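Local coordinates for protein beta-hexosaminidase (Neisseria gonorrhoeae, PDB 6JTJ) that probably cleaves terminal N-acetylglucosamine from peptide-linked peptidoglycan fragments during peptidoglycan recycling, as a family 3 glycoside hydrolase, at residues P122-L127 against R180-N185; D105-R110 against S162-L167. All blocks are in the same frame, centred on the assembly; numbering follows the deposited sequence.

Overall arrangement
Interactions 1 and 2 are neighbours, with centres about 11 Å apart. Their segments alternate along the chain, in the order 105-110, 122-127, 162-167 and 180-185. Both reach the bound N-acetylglucosamine, interaction 1 through Arg180 and interaction 2 through Asp105, both predicted substrate-binding residues. A salt bridge joins them, with Arg180 NE 2.8 Å from Glu107 OE1. Packing adds to this: Phe182 CE2 lies 3.5 Å from Val166 O. His211 NE2 and Lys210 NZ also hydrogen-bond the sugar, as does Asp221 O of the second subunit. The centre of interaction 2 is about 7 Å from the centre of the chain, that of interaction 1 about 17 Å.

Interaction 1 (P122-L127 against R180-N185); sequences PAMNVL and RSFHRN. With NAG (2-acetamido-2-deoxy-beta-D-glucopyranose), chain I.
Phe182 O and Asn125 O are bridged by one water, which donates to both. It lies 2.7 Å from Phe182 O and 3.2 Å from Asn125 O. No direct hydrogen bond crosses here. Asn125 instead sets its CB 3.2 Å from Ser181 O. The main apolar contact is between Met124 and Phe182, whose side chains lie side by side and point the same way. Met124 CB sits over one face of the ring, offset toward the rim, 4.1 Å from the centroid and 22° off the normal. Chi2 of -60° bends the chain so that SD meets the ring obliquely, 3.5 Å from Phe182 CE1. This is a Met-aromatic contact. Leu127 CD1 meets the ring at its edge, 3.7 Å from Phe182 CE1. The first turn of helix 124-134 thus packs on the loop leading into helix 186-202, within the TIM-barrel-like N-terminal domain of family 3 glycoside hydrolases. Leu192 and Ala193 of the second helix also touch Phe182. At that helix's start, Asn185 is the N-cap, with OD1 bonded to Glu187 N. Its own backbone N donates to His183 ND1 at 3.0 Å, in the imidazole plane. Arg180 carries its guanidinium to the sugar. Glu107 holds NE, NH1 donates to Val176 O, and NH2 makes a weak bond to O3 of N-acetylglucosamine at 3.0 Å.

Interaction 2 (D105-R110 against S162-L167); sequences DHEGGR and SFTPVL. With NAG (2-acetamido-2-deoxy-beta-D-glucopyranose), chain I.
Asp105 and Phe163 have their CA atoms 5.0 Å apart, just beyond strand 161-162, which runs parallel to strand 101-108, and Phe163 centres an inverse gamma turn. Ser162 points toward the other segment and donates from OG to His106 O at 2.6 Å. The hydroxyl approaches from above the carbonyl plane, 37° out of it, rather than along a lone pair. Further on, a water links the segments. It donates to Glu107 O at 2.8 Å. It also hydrogen-bonds Thr164 OG1 at 2.7 Å. Asp105 binds the sugar. Its OD1 accepts from O4 of N-acetylglucosamine at 2.8 Å. Its OD2 accepts from O6 at 2.7 Å, so each carboxylate oxygen takes one hydroxyl. Arg113 pairs with OD2 as well, which should help fix the carboxylate. OD1 also rests 3.3 Å from Phe163 CB, near the plane of that ring and at its edge. Glu107 runs extended beyond CG (chi2 173°) past Thr164, and lays OE1 3.5 Å from Val166 CG2. Lys210 pairs with OE2 and Arg180 with OE1, which probably stabilises the charge of this buried carboxylate. Glu107 and Gly108 form a classic beta bulge opposite Val111. His106 and Ser162 pack on Leu150 and Leu154 of helix 136-155, while Thr164 and the cis-peptide Pro165 lie against helix 186-202.

Interaction 1 (P122-L127 against R180-N185)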
loop_
_atom_site.group_PDB
_atom_site.type_symbol
_atom_site.label_atom_id
_atom_site.label_comp_id
_atom_site.label_asym_id
_atom_site.label_seq_id
_atom_site.Cartn_x
_atom_site.Cartn_y
_atom_site.Cartn_z
ATOM N N PRO C 122 -14.704 -0.814 11.582
ATOM C CA PRO C 122 -13.501 -0.200 12.067
ATOM C C PRO C 122 -12.294 -0.914 11.523
ATOM O O PRO C 122 -12.399 -2.090 11.155
ATOM C CB PRO C 122 -13.573 -0.447 13.574
ATOM C CG PRO C 122 -14.315 -1.746 13.684
ATOM C CD PRO C 122 -15.366 -1.625 12.626
ATOM N N ALA C 123 -11.160 -0.221 11.480
ATOM C CA ALA C 123 -9.898 -0.866 11.169
ATOM C C ALA C 123 -9.571 -1.887 12.279
ATOM O O ALA C 123 -9.910 -1.679 13.437
ATOM C CB ALA C 123 -8.800 0.167 11.067
ATOM N N MET C 124 -8.916 -2.981 11.922
ATOM C CA MET C 124 -8.598 -4.011 12.910
ATOM C C MET C 124 -7.710 -3.540 14.055
ATOM O O MET C 124 -7.786 -4.082 15.156
ATOM C CB MET C 124 -7.979 -5.238 12.247
ATOM C CG MET C 124 -8.908 -5.983 11.309
ATOM S SD MET C 124 -10.394 -6.606 12.129
ATOM C CE MET C 124 -11.566 -5.295 11.824
ATOM N N ASN C 125 -6.886 -2.524 13.846
ATOM C CA ASN C 125 -6.063 -2.063 14.944
ATOM C C ASN C 125 -6.885 -1.441 16.088
ATOM O O ASN C 125 -6.393 -1.353 17.208
ATOM C CB ASN C 125 -4.964 -1.102 14.497
ATOM C CG ASN C 125 -5.463 0.296 14.274
ATOM O OD1 ASN C 125 -6.542 0.516 13.722
ATOM N ND2 ASN C 125 -4.670 1.259 14.688
ATOM N N VAL C 126 -8.099 -1.000 15.783
ATOM C CA VAL C 126 -9.001 -0.491 16.791
ATOM C C VAL C 126 -9.267 -1.585 17.821
ATOM O O VAL C 126 -9.331 -1.296 18.999
ATOM C CB VAL C 126 -10.314 0.010 16.174
ATOM C CG1 VAL C 126 -11.332 0.336 17.248
ATOM C CG2 VAL C 126 -10.054 1.256 15.318
ATOM N N LEU C 127 -9.355 -2.842 17.375
ATOM C CA LEU C 127 -9.557 -3.953 18.280
ATOM C C LEU C 127 -8.339 -4.210 19.139
ATOM O O LEU C 127 -8.462 -4.521 20.312
ATOM C CB LEU C 127 -9.962 -5.215 17.519
ATOM C CG LEU C 127 -11.282 -5.046 16.769
ATOM C CD1 LEU C 127 -11.472 -6.163 15.754
ATOM C CD2 LEU C 127 -12.457 -4.985 17.727
ATOM N N ARG C 180 -4.342 -2.061 9.324
ATOM C CA ARG C 180 -5.050 -3.290 8.997
ATOM C C ARG C 180 -4.637 -4.451 9.902
ATOM O O ARG C 180 -5.331 -5.472 9.934
ATOM C CB ARG C 180 -4.813 -3.676 7.566
ATOM C CG ARG C 180 -5.377 -2.659 6.563
ATOM C CD ARG C 180 -4.718 -2.828 5.220
ATOM N NE ARG C 180 -5.093 -4.098 4.623
ATOM C CZ ARG C 180 -4.467 -4.658 3.598
ATOM N NH1 ARG C 180 -3.400 -4.068 3.084
ATOM N NH2 ARG C 180 -4.901 -5.811 3.095
ATOM N N SER C 181 -3.512 -4.298 10.600
ATOM C CA SER C 181 -3.052 -5.297 11.549
ATOM C C SER C 181 -3.692 -5.048 12.922
ATOM O O SER C 181 -3.849 -3.897 13.343
ATOM C CB SER C 181 -1.536 -5.246 11.660
ATOM O OG SER C 181 -1.071 -5.950 12.776
ATOM N N PHE C 182 -4.069 -6.139 13.602
ATOM C CA PHE C 182 -4.667 -6.049 14.928
ATOM C C PHE C 182 -3.720 -5.404 15.936
ATOM O O PHE C 182 -4.146 -4.579 16.724
ATOM C CB PHE C 182 -5.004 -7.431 15.490
ATOM C CG PHE C 182 -6.215 -8.081 14.890
ATOM C CD1 PHE C 182 -7.493 -7.651 15.199
ATOM C CD2 PHE C 182 -6.077 -9.155 14.020
ATOM C CE1 PHE C 182 -8.606 -8.270 14.661
ATOM C CE2 PHE C 182 -7.183 -9.776 13.494
ATOM C CZ PHE C 182 -8.452 -9.332 13.801
ATOM N N HIS C 183 -2.451 -5.792 15.900
ATOM C CA HIS C 183 -1.550 -5.556 17.019
ATOM C C HIS C 183 -0.114 -5.977 16.670
ATOM O O HIS C 183 0.110 -6.726 15.716
ATOM C CB HIS C 183 -2.063 -6.380 18.225
ATOM C CG HIS C 183 -1.652 -5.845 19.558
ATOM N ND1 HIS C 183 -0.463 -6.176 20.159
ATOM C CD2 HIS C 183 -2.304 -5.038 20.430
ATOM C CE1 HIS C 183 -0.384 -5.576 21.332
ATOM N NE2 HIS C 183 -1.485 -4.874 21.516
ATOM N N ARG C 184 0.856 -5.493 17.437
ATOM C CA ARG C 184 2.253 -5.909 17.301
ATOM C C ARG C 184 2.506 -7.339 17.790
ATOM O O ARG C 184 3.348 -8.047 17.265
ATOM C CB ARG C 184 3.137 -4.958 18.114
ATOM C CG ARG C 184 4.622 -5.257 18.036
ATOM C CD ARG C 184 5.438 -4.395 18.998
ATOM N NE ARG C 184 6.879 -4.665 18.836
ATOM C CZ ARG C 184 7.686 -4.091 17.931
ATOM N NH1 ARG C 184 7.226 -3.176 17.077
ATOM N NH2 ARG C 184 8.976 -4.432 17.885
ATOM N N ASN C 185 1.739 -7.761 18.776
ATOM C CA ASN C 185 2.067 -8.926 19.577
ATOM C C ASN C 185 1.371 -10.148 19.001
ATOM O O ASN C 185 0.157 -10.166 18.898
ATOM C CB ASN C 185 1.614 -8.704 21.036
ATOM C CG ASN C 185 2.083 -9.816 21.976
ATOM O OD1 ASN C 185 1.797 -10.994 21.769
ATOM N ND2 ASN C 185 2.807 -9.445 23.003
HETATM C C1 NAG I . -3.823 -8.066 -2.482
HETATM C C2 NAG I . -4.004 -7.541 -1.050
HETATM C C3 NAG I . -4.866 -8.487 -0.249
HETATM C C4 NAG I . -6.162 -8.807 -0.991
HETATM C C5 NAG I . -5.879 -9.421 -2.348
HETATM C C6 NAG I . -7.165 -9.568 -3.166
HETATM C C7 NAG I . -2.343 -6.371 0.409
HETATM C C8 NAG I . -3.296 -5.254 0.499
HETATM N N2 NAG I . -2.753 -7.394 -0.349
HETATM O O1 NAG I . -3.472 -7.010 -3.356
HETATM O O3 NAG I . -5.119 -7.907 1.011
HETATM O O4 NAG I . -6.993 -9.656 -0.242
HETATM O O5 NAG I . -5.017 -8.563 -3.067
HETATM O O6 NAG I . -7.780 -8.325 -3.467
HETATM O O7 NAG I . -1.237 -6.305 0.974
HETATM O O HOH W 1 -3.402 -2.259 17.797
#

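Interaction 2 (D105-R110 against S162-L167)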
loop_
_atom_site.group_PDB
_atom_site.type_symbol
_atom_site.label_atom_id
_atom_site.label_comp_id
_atom_site.label_asym_id
_atom_site.label_seq_id
_atom_site.Cartn_x
_atom_site.Cartn_y
_atom_site.Cartn_z
ATOM N N ASP C 105 -13.177 -8.261 -0.384
ATOM C CA ASP C 105 -12.294 -7.747 0.654
ATOM C C ASP C 105 -13.053 -6.805 1.595
ATOM O O ASP C 105 -13.095 -5.591 1.361
ATOM C CB ASP C 105 -11.103 -6.994 0.025
ATOM C CG ASP C 105 -10.198 -7.894 -0.806
ATOM O OD1 ASP C 105 -9.656 -8.856 -0.231
ATOM O OD2 ASP C 105 -9.990 -7.619 -2.011
ATOM N N HIS C 106 -13.673 -7.370 2.635
ATOM C CA HIS C 106 -14.168 -6.579 3.762
ATOM C C HIS C 106 -13.339 -6.906 4.976
ATOM O O HIS C 106 -13.576 -7.906 5.651
ATOM C CB HIS C 106 -15.650 -6.837 4.055
ATOM C CG HIS C 106 -16.577 -5.943 3.291
ATOM N ND1 HIS C 106 -17.817 -5.580 3.762
ATOM C CD2 HIS C 106 -16.444 -5.343 2.090
ATOM C CE1 HIS C 106 -18.402 -4.779 2.892
ATOM N NE2 HIS C 106 -17.594 -4.626 1.863
ATOM N N GLU C 107 -12.349 -6.061 5.232
ATOM C CA GLU C 107 -11.530 -6.163 6.427
ATOM C C GLU C 107 -12.043 -5.201 7.478
ATOM O O GLU C 107 -12.156 -5.556 8.648
ATOM C CB GLU C 107 -10.083 -5.798 6.121
ATOM C CG GLU C 107 -9.358 -6.786 5.231
ATOM C CD GLU C 107 -7.976 -6.306 4.816
ATOM O OE1 GLU C 107 -7.383 -5.463 5.522
ATOM O OE2 GLU C 107 -7.486 -6.782 3.783
ATOM N N GLY C 108 -12.284 -3.966 7.052
ATOM C CA GLY C 108 -12.552 -2.878 7.958
ATOM C C GLY C 108 -11.673 -1.666 7.670
ATOM O O GLY C 108 -10.618 -1.766 7.053
ATOM N N GLY C 109 -12.117 -0.508 8.144
ATOM C CA GLY C 109 -11.343 0.717 7.996
ATOM C C GLY C 109 -11.206 1.020 6.528
ATOM O O GLY C 109 -12.202 1.108 5.814
ATOM N N ARG C 110 -9.967 1.129 6.054
ATOM C CA ARG C 110 -9.726 1.555 4.660
ATOM C C ARG C 110 -9.793 0.438 3.646
ATOM O O ARG C 110 -9.593 0.676 2.438
ATOM C CB ARG C 110 -8.392 2.299 4.522
ATOM C CG ARG C 110 -8.267 3.499 5.431
ATOM C CD ARG C 110 -7.114 4.388 5.030
ATOM N NE ARG C 110 -6.959 5.522 5.926
ATOM C CZ ARG C 110 -6.285 5.490 7.069
ATOM N NH1 ARG C 110 -5.723 4.368 7.516
ATOM N NH2 ARG C 110 -6.181 6.594 7.796
ATOM N N SER C 162 -15.600 -13.145 3.056
ATOM C CA SER C 162 -14.710 -11.979 3.038
ATOM C C SER C 162 -13.263 -12.418 3.247
ATOM O O SER C 162 -12.987 -13.313 4.046
ATOM C CB SER C 162 -15.084 -10.990 4.131
ATOM O OG SER C 162 -14.168 -9.906 4.158
ATOM N N PHE C 163 -12.346 -11.809 2.501
ATOM C CA PHE C 163 -10.927 -12.104 2.641
ATOM C C PHE C 163 -10.375 -11.385 3.880
ATOM O O PHE C 163 -9.775 -10.334 3.786
ATOM C CB PHE C 163 -10.142 -11.729 1.359
ATOM C CG PHE C 163 -10.457 -12.603 0.155
ATOM C CD1 PHE C 163 -10.483 -13.983 0.272
ATOM C CD2 PHE C 163 -10.713 -12.058 -1.098
ATOM C CE1 PHE C 163 -10.747 -14.793 -0.831
ATOM C CE2 PHE C 163 -10.971 -12.872 -2.204
ATOM C CZ PHE C 163 -10.982 -14.240 -2.069
ATOM N N THR C 164 -10.597 -11.998 5.036
ATOM C CA THR C 164 -10.221 -11.452 6.314
ATOM C C THR C 164 -10.159 -12.640 7.273
ATOM O O THR C 164 -10.880 -13.638 7.083
ATOM C CB THR C 164 -11.229 -10.364 6.731
ATOM O OG1 THR C 164 -10.695 -9.548 7.780
ATOM C CG2 THR C 164 -12.566 -10.972 7.165
ATOM N N PRO C 165 -9.308 -12.567 8.308
ATOM C CA PRO C 165 -8.526 -11.443 8.776
ATOM C C PRO C 165 -7.068 -11.372 8.354
ATOM O O PRO C 165 -6.426 -12.394 8.079
ATOM C CB PRO C 165 -8.540 -11.646 10.268
ATOM C CG PRO C 165 -8.445 -13.133 10.417
ATOM C CD PRO C 165 -9.284 -13.674 9.288
ATOM N N VAL C 166 -6.550 -10.149 8.405
ATOM C CA VAL C 166 -5.127 -9.891 8.391
ATOM C C VAL C 166 -4.490 -10.409 9.686
ATOM O O VAL C 166 -4.921 -10.044 10.776
ATOM C CB VAL C 166 -4.865 -8.382 8.240
ATOM C CG1 VAL C 166 -3.388 -8.055 8.429
ATOM C CG2 VAL C 166 -5.327 -7.923 6.867
ATOM N N LEU C 167 -3.482 -11.257 9.541
ATOM C CA LEU C 167 -2.743 -11.850 10.643
ATOM C C LEU C 167 -1.319 -11.320 10.715
ATOM O O LEU C 167 -0.520 -11.730 11.557
ATOM C CB LEU C 167 -2.699 -13.362 10.459
ATOM C CG LEU C 167 -4.042 -14.077 10.411
ATOM C CD1 LEU C 167 -3.856 -15.584 10.226
ATOM C CD2 LEU C 167 -4.841 -13.820 11.671
HETATM C C1 NAG I . -3.823 -8.066 -2.482
HETATM C C2 NAG I . -4.004 -7.541 -1.050
HETATM C C3 NAG I . -4.866 -8.487 -0.249
HETATM C C4 NAG I . -6.162 -8.807 -0.991
HETATM C C5 NAG I . -5.879 -9.421 -2.348
HETATM C C6 NAG I . -7.165 -9.568 -3.166
HETATM C C7 NAG I . -2.343 -6.371 0.409
HETATM C C8 NAG I . -3.296 -5.254 0.499
HETATM N N2 NAG I . -2.753 -7.394 -0.349
HETATM O O1 NAG I . -3.472 -7.010 -3.356
HETATM O O3 NAG I . -5.119 -7.907 1.011
HETATM O O4 NAG I . -6.993 -9.656 -0.242
HETATM O O5 NAG I . -5.017 -8.563 -3.067
HETATM O O6 NAG I . -7.780 -8.325 -3.467
HETATM O O7 NAG I . -1.237 -6.305 0.974
HETATM O O HOH W 2 -11.992 -8.181 9.645
#